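Long-range contacts in metallo-beta-lactamase domain-containing protein (Thermotoga maritima, PDB 3H3E), which binds zinc through a metallo-beta-lactamase fold and is probably a metal-dependent enzyme, although its substrate and reaction remain unestablished: residues Leu66-His71 and Phe160-Leu166; Pro135-Lys141 and Asp186-Asp191. The protein carries 2 engineered substitutions. One frame throughout, in Å; residues are numbered along the deposited sequence.

Contact 1. Residues Leu66-His71 and Phe160-Leu166. With ZN (zinc ion), chain B.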
ATOM      1  N   LEU A  66      -6.185  -0.843  -7.791  1.00 16.53           N
ATOM      2  CA  LEU A  66      -6.157  -1.792  -6.687  1.00 12.68           C
ATOM      3  C   LEU A  66      -6.198  -1.043  -5.383  1.00 15.74           C
ATOM      4  O   LEU A  66      -5.534  -0.026  -5.236  1.00 21.88           O
ATOM      5  CB  LEU A  66      -4.884  -2.623  -6.724  1.00 10.57           C
ATOM      6  CG  LEU A  66      -4.392  -3.025  -8.098  1.00 13.27           C
ATOM      7  CD1 LEU A  66      -3.091  -3.746  -7.942  1.00 15.92           C
ATOM      8  CD2 LEU A  66      -5.414  -3.900  -8.802  1.00 16.65           C
ATOM      9  N   ILE A  67      -6.958  -1.561  -4.428  1.00 16.47           N
ATOM     10  CA  ILE A  67      -7.111  -0.902  -3.144  1.00 14.26           C
ATOM     11  C   ILE A  67      -6.496  -1.742  -2.039  1.00 20.28           C
ATOM     12  O   ILE A  67      -6.943  -2.862  -1.786  1.00 27.62           O
ATOM     13  CB  ILE A  67      -8.580  -0.672  -2.828  1.00 14.30           C
ATOM     14  CG1 ILE A  67      -9.191   0.270  -3.861  1.00 15.97           C
ATOM     15  CG2 ILE A  67      -8.716  -0.071  -1.461  1.00 20.77           C
ATOM     16  CD1 ILE A  67      -8.523   1.636  -3.905  1.00 21.69           C
ATOM     17  N   SER A  68      -5.476  -1.199  -1.380  1.00 16.79           N
ATOM     18  CA  SER A  68      -4.744  -1.928  -0.348  1.00 14.88           C
ATOM     19  C   SER A  68      -5.587  -2.166   0.902  1.00 18.30           C
ATOM     20  O   SER A  68      -5.453  -3.188   1.562  1.00 28.21           O
ATOM     21  CB  SER A  68      -3.480  -1.167   0.024  1.00 20.87           C
ATOM     22  OG  SER A  68      -3.793   0.148   0.428  1.00 22.08           O
ATOM     23  N   HIS A  69      -6.440  -1.210   1.234  1.00 14.22           N
ATOM     24  CA  HIS A  69      -7.378  -1.365   2.336  1.00 13.36           C
ATOM     25  C   HIS A  69      -8.394  -0.217   2.310  1.00 14.86           C
ATOM     26  O   HIS A  69      -8.167   0.804   1.666  1.00 19.31           O
ATOM     27  CB  HIS A  69      -6.649  -1.496   3.689  1.00 14.97           C
ATOM     28  CG  HIS A  69      -5.877  -0.282   4.098  1.00 12.79           C
ATOM     29  ND1 HIS A  69      -4.890   0.277   3.315  1.00 21.39           N
ATOM     30  CD2 HIS A  69      -5.930   0.466   5.225  1.00 13.77           C
ATOM     31  CE1 HIS A  69      -4.383   1.331   3.932  1.00 21.33           C
ATOM     32  NE2 HIS A  69      -4.996   1.467   5.094  1.00 15.92           N
ATOM     33  N   GLY A  70      -9.530  -0.393   2.972  1.00 14.60           N
ATOM     34  CA  GLY A  70     -10.597   0.592   2.884  1.00  9.69           C
ATOM     35  C   GLY A  70     -10.537   1.796   3.807  1.00 14.83           C
ATOM     36  O   GLY A  70     -11.562   2.204   4.328  1.00 25.97           O
ATOM     37  N   HIS A  71      -9.351   2.363   4.013  1.00 16.79           N
ATOM     38  CA  HIS A  71      -9.228   3.659   4.681  1.00 15.20           C
ATOM     39  C   HIS A  71      -9.413   4.826   3.705  1.00 16.59           C
ATOM     40  O   HIS A  71      -9.086   4.720   2.518  1.00 20.92           O
ATOM     41  CB  HIS A  71      -7.871   3.797   5.354  1.00 17.90           C
ATOM     42  CG  HIS A  71      -7.862   3.367   6.782  1.00 21.86           C
ATOM     43  ND1 HIS A  71      -6.779   2.742   7.362  1.00 25.56           N
ATOM     44  CD2 HIS A  71      -8.806   3.464   7.748  1.00 21.71           C
ATOM     45  CE1 HIS A  71      -7.054   2.481   8.629  1.00 32.35           C
ATOM     46  NE2 HIS A  71      -8.278   2.910   8.888  1.00 31.25           N
ATOM     47  N   PHE A 160      -7.972  -5.747   9.967  1.00 21.61           N
ATOM     48  CA  PHE A 160      -7.630  -5.454   8.588  1.00 17.96           C
ATOM     49  C   PHE A 160      -7.667  -6.675   7.691  1.00 19.00           C
ATOM     50  O   PHE A 160      -6.760  -6.925   6.905  1.00 25.93           O
ATOM     51  CB  PHE A 160      -6.309  -4.700   8.515  1.00 13.31           C
ATOM     52  CG  PHE A 160      -6.377  -3.354   9.151  1.00 11.22           C
ATOM     53  CD1 PHE A 160      -6.147  -3.203  10.502  1.00 18.98           C
ATOM     54  CD2 PHE A 160      -6.722  -2.241   8.412  1.00 18.73           C
ATOM     55  CE1 PHE A 160      -6.238  -1.946  11.105  1.00 21.83           C
ATOM     56  CE2 PHE A 160      -6.810  -0.983   9.007  1.00 16.28           C
ATOM     57  CZ  PHE A 160      -6.567  -0.837  10.344  1.00 16.37           C
ATOM     58  N   GLU A 161      -8.761  -7.415   7.806  1.00 22.59           N
ATOM     59  CA  GLU A 161      -9.011  -8.561   6.954  1.00 23.02           C
ATOM     60  C   GLU A 161      -9.149  -8.117   5.501  1.00 20.49           C
ATOM     61  O   GLU A 161      -9.216  -8.952   4.590  1.00 23.76           O
ATOM     62  CB  GLU A 161     -10.285  -9.270   7.399  1.00 26.17           C
ATOM     63  CG  GLU A 161     -10.321  -9.660   8.855  1.00 29.84           C
ATOM     64  CD  GLU A 161      -9.526 -10.913   9.145  1.00 51.59           C
ATOM     65  OE1 GLU A 161      -8.790 -11.389   8.249  1.00 58.00           O
ATOM     66  OE2 GLU A 161      -9.636 -11.427  10.280  1.00 63.96           O
ATOM     67  N   ASP A 162      -9.191  -6.801   5.295  1.00 18.32           N
ATOM     68  CA  ASP A 162      -9.317  -6.211   3.959  1.00 13.88           C
ATOM     69  C   ASP A 162      -7.992  -5.871   3.298  1.00 17.06           C
ATOM     70  O   ASP A 162      -7.961  -5.554   2.125  1.00 30.00           O
ATOM     71  CB  ASP A 162     -10.154  -4.943   4.015  1.00 12.36           C
ATOM     72  CG  ASP A 162      -9.599  -3.914   4.991  1.00 19.48           C
ATOM     73  OD1 ASP A 162      -9.264  -4.295   6.133  1.00 21.05           O
ATOM     74  OD2 ASP A 162      -9.517  -2.719   4.628  1.00 17.84           O
ATOM     75  N   GLU A 163      -6.901  -5.943   4.049  1.00 16.53           N
ATOM     76  CA  GLU A 163      -5.589  -5.512   3.570  1.00 12.48           C
ATOM     77  C   GLU A 163      -4.994  -6.442   2.535  1.00 10.94           C
ATOM     78  O   GLU A 163      -4.968  -7.650   2.725  1.00 22.35           O
ATOM     79  CB  GLU A 163      -4.613  -5.384   4.737  1.00 13.84           C
ATOM     80  CG  GLU A 163      -3.256  -4.879   4.336  1.00 18.38           C
ATOM     81  CD  GLU A 163      -2.460  -4.378   5.521  1.00 31.14           C
ATOM     82  OE1 GLU A 163      -1.795  -5.203   6.190  1.00 30.84           O
ATOM     83  OE2 GLU A 163      -2.497  -3.154   5.777  1.00 32.84           O
ATOM     84  N   GLN A 164      -4.501  -5.870   1.442  1.00 12.74           N
ATOM     85  CA  GLN A 164      -3.871  -6.659   0.392  1.00 12.72           C
ATOM     86  C   GLN A 164      -2.668  -5.942  -0.168  1.00 15.69           C
ATOM     87  O   GLN A 164      -2.527  -4.729  -0.028  1.00 18.28           O
ATOM     88  CB  GLN A 164      -4.857  -7.010  -0.721  1.00 10.92           C
ATOM     89  CG  GLN A 164      -5.584  -5.840  -1.314  1.00 10.87           C
ATOM     90  CD  GLN A 164      -6.553  -6.265  -2.388  1.00 17.02           C
ATOM     91  OE1 GLN A 164      -6.775  -7.454  -2.604  1.00 23.91           O
ATOM     92  NE2 GLN A 164      -7.153  -5.300  -3.054  1.00 21.33           N
ATOM     93  N   THR A 165      -1.791  -6.710  -0.796  1.00 20.03           N
ATOM     94  CA  THR A 165      -0.487  -6.208  -1.176  1.00 17.66           C
ATOM     95  C   THR A 165      -0.182  -6.648  -2.590  1.00 15.07           C
ATOM     96  O   THR A 165      -0.511  -7.760  -2.991  1.00 18.32           O
ATOM     97  CB  THR A 165       0.607  -6.713  -0.197  1.00 21.75           C
ATOM     98  OG1 THR A 165       0.354  -6.177   1.104  1.00 24.75           O
ATOM     99  CG2 THR A 165       1.978  -6.261  -0.631  1.00 20.91           C
ATOM    100  N   LEU A 166       0.427  -5.757  -3.353  1.00 11.33           N
ATOM    101  CA  LEU A 166       0.760  -6.057  -4.729  1.00 14.25           C
ATOM    102  C   LEU A 166       2.167  -6.632  -4.816  1.00 18.06           C
ATOM    103  O   LEU A 166       3.091  -6.138  -4.186  1.00 17.40           O
ATOM    104  CB  LEU A 166       0.648  -4.789  -5.573  1.00 12.59           C
ATOM    105  CG  LEU A 166       1.080  -4.868  -7.026  1.00 13.02           C
ATOM    106  CD1 LEU A 166       0.145  -5.799  -7.737  1.00 11.91           C
ATOM    107  CD2 LEU A 166       1.075  -3.467  -7.674  1.00 10.08           C
TER
HETATM  108 ZN    ZN B 256      -4.632   2.797   6.924  1.00 34.24          ZN
HETATM  109  O   HOH W   1      -9.062  -4.164  -0.176  1.00 17.16           O
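Ser68 and Gln164 bring the two segments together: Gln164 N donates to Ser68 O at 2.8 Å, on a lone pair in the carbonyl plane. One residue back, the Gln164 amide reaches across, its NE2 giving 2.8 Å to Ile67 O from above the carbonyl plane. Its CG sits between the backbone N and carbonyl carbon (chi1 53°), and the extended chain beyond carries the amide to that oxygen. This backbone-rich middle is the tight part, and Leu66 CD1 and Leu166 CD1, 3.8 Å apart, extend it as an apolar end.

The contact is buried throughout and has no open solvent side; its less direct part is a water that donates to Ile67 O, already gripped by Gln164 NE2, and to Asp162 O. Nearby, Asp162 OD2 appears to accept from Gly70 N, though its position is less certain; OD1 pairs with Lys96. His71 CE1 lies at the edge of the Phe160 ring, the two planes turned 63° apart, and the Phe160 ring stacks on that of His182.

His69 NE2 and His71 ND1, from the superfamily's HxHxDH signature, bind zinc at 2.3 and 2.2 Å; His182, from much later in the chain, adds the third protein ligand. Ser68 OG accepts from His69 ND1 in the ring plane and is bonded to Asp43, a second-shell chain that fixes the ring's rotation and probably makes its zinc-bound nitrogen a stronger donor.

Contact 2. Residues Pro135-Lys141 and Asp186-Asp191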
ATOM      1  N   PRO A 135      -4.727 -10.623   3.302  1.00 18.83           N
ATOM      2  CA  PRO A 135      -4.303 -10.195   4.631  1.00 10.80           C
ATOM      3  C   PRO A 135      -3.154 -11.069   5.124  1.00 19.49           C
ATOM      4  O   PRO A 135      -3.268 -12.298   5.120  1.00 22.14           O
ATOM      5  CB  PRO A 135      -5.540 -10.449   5.484  1.00  9.70           C
ATOM      6  CG  PRO A 135      -6.636 -10.598   4.575  1.00  7.78           C
ATOM      7  CD  PRO A 135      -6.120 -11.083   3.288  1.00 16.05           C
ATOM      8  N   ALA A 136      -2.065 -10.439   5.552  1.00 19.51           N
ATOM      9  CA  ALA A 136      -0.896 -11.160   6.045  1.00 12.28           C
ATOM     10  C   ALA A 136      -1.186 -11.878   7.346  1.00 13.28           C
ATOM     11  O   ALA A 136      -1.976 -11.420   8.162  1.00 20.35           O
ATOM     12  CB  ALA A 136       0.254 -10.203   6.243  1.00 12.61           C
ATOM     13  N   ASN A 137      -0.526 -13.007   7.531  1.00 14.36           N
ATOM     14  CA  ASN A 137      -0.573 -13.749   8.769  1.00 14.06           C
ATOM     15  C   ASN A 137       0.086 -12.925   9.865  1.00 21.93           C
ATOM     16  O   ASN A 137       1.246 -12.540   9.746  1.00 27.14           O
ATOM     17  CB  ASN A 137       0.160 -15.080   8.571  1.00 14.59           C
ATOM     18  CG  ASN A 137       0.207 -15.933   9.832  1.00 28.03           C
ATOM     19  OD1 ASN A 137      -0.084 -15.473  10.934  1.00 31.51           O
ATOM     20  ND2 ASN A 137       0.602 -17.184   9.668  1.00 28.13           N
ATOM     21  N   LEU A 138      -0.649 -12.665  10.939  1.00 19.90           N
ATOM     22  CA  LEU A 138      -0.144 -11.811  12.016  1.00 14.71           C
ATOM     23  C   LEU A 138       0.937 -12.439  12.904  1.00 18.55           C
ATOM     24  O   LEU A 138       1.575 -11.738  13.688  1.00 21.39           O
ATOM     25  CB  LEU A 138      -1.300 -11.332  12.880  1.00  9.55           C
ATOM     26  CG  LEU A 138      -2.160 -10.256  12.229  1.00 15.70           C
ATOM     27  CD1 LEU A 138      -3.508 -10.215  12.883  1.00  9.34           C
ATOM     28  CD2 LEU A 138      -1.477  -8.901  12.292  1.00  9.94           C
ATOM     29  N   ARG A 139       1.137 -13.748  12.779  1.00 16.98           N
ATOM     30  CA  ARG A 139       2.091 -14.478  13.617  1.00 19.20           C
ATOM     31  C   ARG A 139       2.147 -14.028  15.079  1.00 25.08           C
ATOM     32  O   ARG A 139       3.233 -13.828  15.631  1.00 20.86           O
ATOM     33  CB  ARG A 139       3.482 -14.432  13.000  1.00 10.50           C
ATOM     34  CG  ARG A 139       3.563 -15.195  11.704  1.00 17.60           C
ATOM     35  CD  ARG A 139       4.758 -14.803  10.876  1.00  9.40           C
ATOM     36  NE  ARG A 139       4.694 -15.433   9.566  1.00 10.89           N
ATOM     37  CZ  ARG A 139       4.274 -14.824   8.469  1.00 15.78           C
ATOM     38  NH1 ARG A 139       3.892 -13.552   8.517  1.00 10.84           N
ATOM     39  NH2 ARG A 139       4.241 -15.488   7.324  1.00 14.85           N
ATOM     40  N   GLY A 140       0.979 -13.876  15.702  1.00 27.44           N
ATOM     41  CA  GLY A 140       0.911 -13.490  17.100  1.00 28.17           C
ATOM     42  C   GLY A 140       0.906 -11.992  17.367  1.00 28.07           C
ATOM     43  O   GLY A 140       0.632 -11.576  18.487  1.00 24.01           O
ATOM     44  N   LYS A 141       1.217 -11.185  16.350  1.00 29.54           N
ATOM     45  CA  LYS A 141       1.143  -9.724  16.461  1.00 22.25           C
ATOM     46  C   LYS A 141      -0.257  -9.229  16.142  1.00 29.85           C
ATOM     47  O   LYS A 141      -1.040  -9.932  15.517  1.00 40.86           O
ATOM     48  CB  LYS A 141       2.158  -9.042  15.542  1.00 21.55           C
ATOM     49  CG  LYS A 141       3.616  -9.255  15.968  1.00 33.82           C
ATOM     50  CD  LYS A 141       4.590  -8.688  14.942  1.00 46.92           C
ATOM     51  CE  LYS A 141       4.336  -7.200  14.684  1.00 53.05           C
ATOM     52  NZ  LYS A 141       4.912  -6.710  13.387  1.00 49.60           N
ATOM     53  N   ASP A 186       6.689  -6.825   8.059  1.00 14.71           N
ATOM     54  CA  ASP A 186       7.398  -8.093   8.220  1.00 15.24           C
ATOM     55  C   ASP A 186       6.520  -9.323   7.955  1.00 21.31           C
ATOM     56  O   ASP A 186       6.939 -10.249   7.263  1.00 23.56           O
ATOM     57  CB  ASP A 186       8.079  -8.190   9.593  1.00 21.34           C
ATOM     58  CG  ASP A 186       7.108  -8.043  10.778  1.00 31.37           C
ATOM     59  OD1 ASP A 186       6.059  -7.375  10.653  1.00 35.58           O
ATOM     60  OD2 ASP A 186       7.422  -8.586  11.865  1.00 35.23           O
ATOM     61  N   ASN A 187       5.309  -9.339   8.502  1.00 21.44           N
ATOM     62  CA  ASN A 187       4.367 -10.428   8.224  1.00 18.31           C
ATOM     63  C   ASN A 187       4.047 -10.500   6.752  1.00 16.30           C
ATOM     64  O   ASN A 187       3.893 -11.574   6.173  1.00 17.53           O
ATOM     65  CB  ASN A 187       3.080 -10.246   9.026  1.00 14.53           C
ATOM     66  CG  ASN A 187       3.262 -10.614  10.463  1.00 19.81           C
ATOM     67  OD1 ASN A 187       4.014 -11.531  10.772  1.00 22.50           O
ATOM     68  ND2 ASN A 187       2.600  -9.894  11.359  1.00 20.12           N
ATOM     69  N   ILE A 188       3.963  -9.327   6.151  1.00 17.29           N
ATOM     70  CA  ILE A 188       3.633  -9.213   4.751  1.00 18.36           C
ATOM     71  C   ILE A 188       4.732  -9.835   3.919  1.00 18.43           C
ATOM     72  O   ILE A 188       4.461 -10.583   2.992  1.00 24.21           O
ATOM     73  CB  ILE A 188       3.383  -7.746   4.372  1.00 20.23           C
ATOM     74  CG1 ILE A 188       2.029  -7.302   4.951  1.00 17.12           C
ATOM     75  CG2 ILE A 188       3.443  -7.563   2.881  1.00  6.83           C
ATOM     76  CD1 ILE A 188       1.720  -5.826   4.823  1.00  9.89           C
ATOM     77  N   LEU A 189       5.981  -9.556   4.272  1.00 20.83           N
ATOM     78  CA  LEU A 189       7.113 -10.056   3.487  1.00 17.59           C
ATOM     79  C   LEU A 189       7.305 -11.552   3.656  1.00 14.00           C
ATOM     80  O   LEU A 189       7.601 -12.254   2.705  1.00 21.24           O
ATOM     81  CB  LEU A 189       8.395  -9.318   3.860  1.00 20.75           C
ATOM     82  CG  LEU A 189       8.456  -7.838   3.461  1.00 17.78           C
ATOM     83  CD1 LEU A 189       9.808  -7.273   3.794  1.00  8.33           C
ATOM     84  CD2 LEU A 189       8.184  -7.690   1.992  1.00  7.85           C
ATOM     85  N   LEU A 190       7.130 -12.030   4.879  1.00 16.47           N
ATOM     86  CA  LEU A 190       7.206 -13.446   5.176  1.00 12.69           C
ATOM     87  C   LEU A 190       6.107 -14.199   4.446  1.00 16.23           C
ATOM     88  O   LEU A 190       6.331 -15.292   3.937  1.00 20.13           O
ATOM     89  CB  LEU A 190       7.092 -13.674   6.682  1.00 21.22           C
ATOM     90  CG  LEU A 190       8.168 -13.053   7.579  1.00 20.93           C
ATOM     91  CD1 LEU A 190       7.704 -12.969   9.031  1.00 13.56           C
ATOM     92  CD2 LEU A 190       9.443 -13.860   7.474  1.00 19.06           C
ATOM     93  N   ASP A 191       4.910 -13.630   4.392  1.00 19.01           N
ATOM     94  CA  ASP A 191       3.845 -14.276   3.635  1.00 15.40           C
ATOM     95  C   ASP A 191       4.264 -14.416   2.176  1.00 20.61           C
ATOM     96  O   ASP A 191       4.049 -15.451   1.558  1.00 27.41           O
ATOM     97  CB  ASP A 191       2.525 -13.520   3.761  1.00 17.29           C
ATOM     98  CG  ASP A 191       1.675 -14.009   4.932  1.00 33.85           C
ATOM     99  OD1 ASP A 191       2.244 -14.561   5.899  1.00 39.75           O
ATOM    100  OD2 ASP A 191       0.433 -13.844   4.890  1.00 36.18           O
TER
HETATM  101  O   HOH W   2       1.379 -17.686   6.783  1.00 21.06           O
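Arg139 and Asp191 form the salt bridge at the centre of this contact, with NH2 2.6 Å from OD1, met nearly along the C-O axis. The guanidinium and carboxylate planes stand 75° apart, so this is a single-oxygen pairing and not a flat two-pronged one. The other terminal nitrogen, NH1, reaches Asn187 twice: 3.0 Å to the side-chain OD1, close to the guanidinium plane, and 3.1 Å to the backbone O on a lone pair. That carbonyl also accepts Asp191 N inside the helix, so the arginine adds a second donor to a routine helical bond. An extended chain from CG to NE lets Arg139 slide past Asn187, in the opposite direction, to Asp191 one turn further along the helix.

The remaining oxygen of the aspartate takes the backbone: Asn137 N lies 2.9 Å from Asp191 OD2, above the carboxylate plane. Asn137 OD1 in turn accepts from Arg139 N, an Asx turn leading into the type I' turn Leu138-Lys141. Asn187 ND2 weakly reaches Leu138 O, while also bonding to Arg183 O. Farther out, Lys141 bends at chi3 (57°) to bring NZ within 3.0 Å of Asp186 OD1, a salt bridge whose hydrogen bonds are weak, at the exposed margin.

Carbon packing completes the contact: Leu190 CB lies over one guanidinium face and Asn137 CB over the opposite one, both offset toward the rim. On the buried side, Ala136 CB fits against Ile188 CG1 at 3.6 Å.

Two acidic side chains of helix 185-193 thus meet basic ones from an irregular loop. The arginine charge is spread over carboxylate, amide and main-chain oxygens, and the loop is held to the helix through several directed bonds, none of them between two main chains.

From the N terminus, segment 66-71 leaves strand 64-66 of the first mixed sheet and meets its partner only after 135-141 has passed; contact 1 closes at 160-166, and contact 2 closes at 186-191. The two loops therefore cross. Contact 1 joins the C-terminal end of strand 64-66, and the loop that follows, to the start of strand 165-170 in the other sheet, beside the zinc; contact 2 ties the loop after strand 130-133 to helix 185-193, whose Leu189 packs on strand 200-204, as in the superfamily's alpha-beta/beta-alpha sandwich. They touch: Pro135 packs on Glu161 and Glu163, and Ile188 lies against Glu163 and Thr165. Glu163 bonds to backbone N of His182 and Arg183, just before that helix.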